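Local atomic coordinates of response regulator aspartate phosphatase H (Bacillus subtilis, PDB entry 3Q15), a protein that dephosphorylates the sporulation response regulator Spo0F and also acts on the competence regulator ComA, helping to keep competence and sporulation apart in time. Residues L52-Y55 and S56-F60. Numbering follows the deposited sequence.
Sequences LIYY and SLMCF
Four successive i to i+4 backbone hydrogen bonds join residues 52-55 to residues 56-59, from Ser56 N to Leu52 O through Cys59 N to Tyr55 O, the pattern of a regular alpha-helix. The segment belongs to helix 49-67 of the N-terminal three-helix bundle domain. Leu57 N to Ile53 O (2.9 Å) is the straightest of the four, with 168° at the hydrogen.

The side chains pair with the same spacing. Ile53 and Leu57 run side by side, CG2 of Ile53 meeting CD1 of Leu57 at 4.0 Å; both also pack on helix 93-113. On the flank toward helix 9-24, the Met58 chain, bent at both chi2 and chi3, brings CE to 3.6 Å from CE1 of Tyr54, an oblique approach to the ring. The Tyr54 hydroxyl hydrogen-bonds to Asn17 OD1, joining the two helices.

Tyr55 and Cys59 form a sulfur-aromatic contact: SG of Cys59 stands 3.6 Å from the centroid of the Tyr55 ring, 24° off its normal. Replacing Tyr55 with an alanine is likely to leave this sulfur without its aromatic face and Glu39 OE2 without the hydroxyl that hydrogen-bonds to it. SG is offset toward the hydroxyl-bearing end of the ring, its nearest ring atom being Tyr55 CZ at 3.3 Å.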
loop_
_atom_site.group_PDB
_atom_site.type_symbol
_atom_site.label_atom_id
_atom_site.label_comp_id
_atom_site.label_asym_id
_atom_site.label_seq_id
_atom_site.Cartn_x
_atom_site.Cartn_y
_atom_site.Cartn_z
ATOM N N LEU A 52 -7.113 24.993 -7.871
ATOM C CA LEU A 52 -7.018 26.382 -8.314
ATOM C C LEU A 52 -5.570 26.857 -8.427
ATOM O O LEU A 52 -5.242 27.659 -9.297
ATOM C CB LEU A 52 -7.789 27.307 -7.371
ATOM C CG LEU A 52 -9.279 27.023 -7.185
ATOM C CD1 LEU A 52 -9.900 28.065 -6.270
ATOM C CD2 LEU A 52 -9.992 26.991 -8.525
ATOM N N ILE A 53 -4.714 26.370 -7.534
ATOM C CA ILE A 53 -3.292 26.678 -7.599
ATOM C C ILE A 53 -2.691 26.067 -8.855
ATOM O O ILE A 53 -1.946 26.721 -9.578
ATOM C CB ILE A 53 -2.536 26.135 -6.373
ATOM C CG1 ILE A 53 -2.996 26.852 -5.102
ATOM C CG2 ILE A 53 -1.035 26.298 -6.562
ATOM C CD1 ILE A 53 -2.241 26.424 -3.872
ATOM N N TYR A 54 -3.027 24.806 -9.109
ATOM C CA TYR A 54 -2.565 24.107 -10.305
ATOM C C TYR A 54 -3.032 24.852 -11.554
ATOM O O TYR A 54 -2.291 24.986 -12.529
ATOM C CB TYR A 54 -3.089 22.669 -10.301
ATOM C CG TYR A 54 -2.622 21.811 -11.457
ATOM C CD1 TYR A 54 -1.416 22.059 -12.102
ATOM C CD2 TYR A 54 -3.399 20.750 -11.910
ATOM C CE1 TYR A 54 -0.997 21.269 -13.160
ATOM C CE2 TYR A 54 -2.988 19.960 -12.963
ATOM C CZ TYR A 54 -1.787 20.223 -13.586
ATOM O OH TYR A 54 -1.381 19.432 -14.641
ATOM N N TYR A 55 -4.265 25.349 -11.510
ATOM C CA TYR A 55 -4.817 26.138 -12.605
ATOM C C TYR A 55 -4.027 27.427 -12.845
ATOM O O TYR A 55 -3.701 27.757 -13.986
ATOM C CB TYR A 55 -6.290 26.466 -12.345
ATOM C CG TYR A 55 -6.807 27.624 -13.171
ATOM C CD1 TYR A 55 -7.218 27.438 -14.484
ATOM C CD2 TYR A 55 -6.878 28.903 -12.637
ATOM C CE1 TYR A 55 -7.687 28.498 -15.242
ATOM C CE2 TYR A 55 -7.345 29.968 -13.388
ATOM C CZ TYR A 55 -7.748 29.758 -14.689
ATOM O OH TYR A 55 -8.212 30.817 -15.435
ATOM N N SER A 56 -3.735 28.153 -11.768
ATOM C CA SER A 56 -3.015 29.421 -11.865
ATOM C C SER A 56 -1.582 29.239 -12.354
ATOM O O SER A 56 -1.081 30.039 -13.143
ATOM C CB SER A 56 -3.025 30.162 -10.524
ATOM O OG SER A 56 -4.331 30.610 -10.209
ATOM N N LEU A 57 -0.921 28.189 -11.881
ATOM C CA LEU A 57 0.408 27.864 -12.372
ATOM C C LEU A 57 0.356 27.525 -13.864
ATOM O O LEU A 57 1.221 27.943 -14.638
ATOM C CB LEU A 57 1.006 26.702 -11.579
ATOM C CG LEU A 57 1.256 26.936 -10.086
ATOM C CD1 LEU A 57 1.732 25.651 -9.416
ATOM C CD2 LEU A 57 2.256 28.071 -9.864
ATOM N N MET A 58 -0.664 26.774 -14.269
ATOM C CA MET A 58 -0.809 26.426 -15.678
ATOM C C MET A 58 -1.064 27.675 -16.522
ATOM O O MET A 58 -0.553 27.789 -17.634
ATOM C CB MET A 58 -1.915 25.392 -15.897
ATOM C CG MET A 58 -1.898 24.781 -17.288
ATOM S SD MET A 58 -0.350 23.927 -17.650
ATOM C CE MET A 58 -0.334 22.695 -16.348
ATOM N N CYS A 59 -1.845 28.611 -15.989
ATOM C CA CYS A 59 -2.072 29.886 -16.663
ATOM C C CYS A 59 -0.747 30.593 -16.937
ATOM O O CYS A 59 -0.569 31.220 -17.983
ATOM C CB CYS A 59 -2.983 30.794 -15.831
ATOM S SG CYS A 59 -4.738 30.354 -15.869
ATOM N N PHE A 60 0.177 30.484 -15.989
ATOM C CA PHE A 60 1.482 31.124 -16.105
ATOM C C PHE A 60 2.328 30.389 -17.139
ATOM O O PHE A 60 2.980 31.006 -17.982
ATOM C CB PHE A 60 2.184 31.142 -14.743
ATOM C CG PHE A 60 3.506 31.866 -14.741
ATOM C CD1 PHE A 60 3.553 33.250 -14.748
ATOM C CD2 PHE A 60 4.698 31.159 -14.709
ATOM C CE1 PHE A 60 4.767 33.918 -14.741
ATOM C CE2 PHE A 60 5.915 31.821 -14.701
ATOM C CZ PHE A 60 5.950 33.202 -14.716
#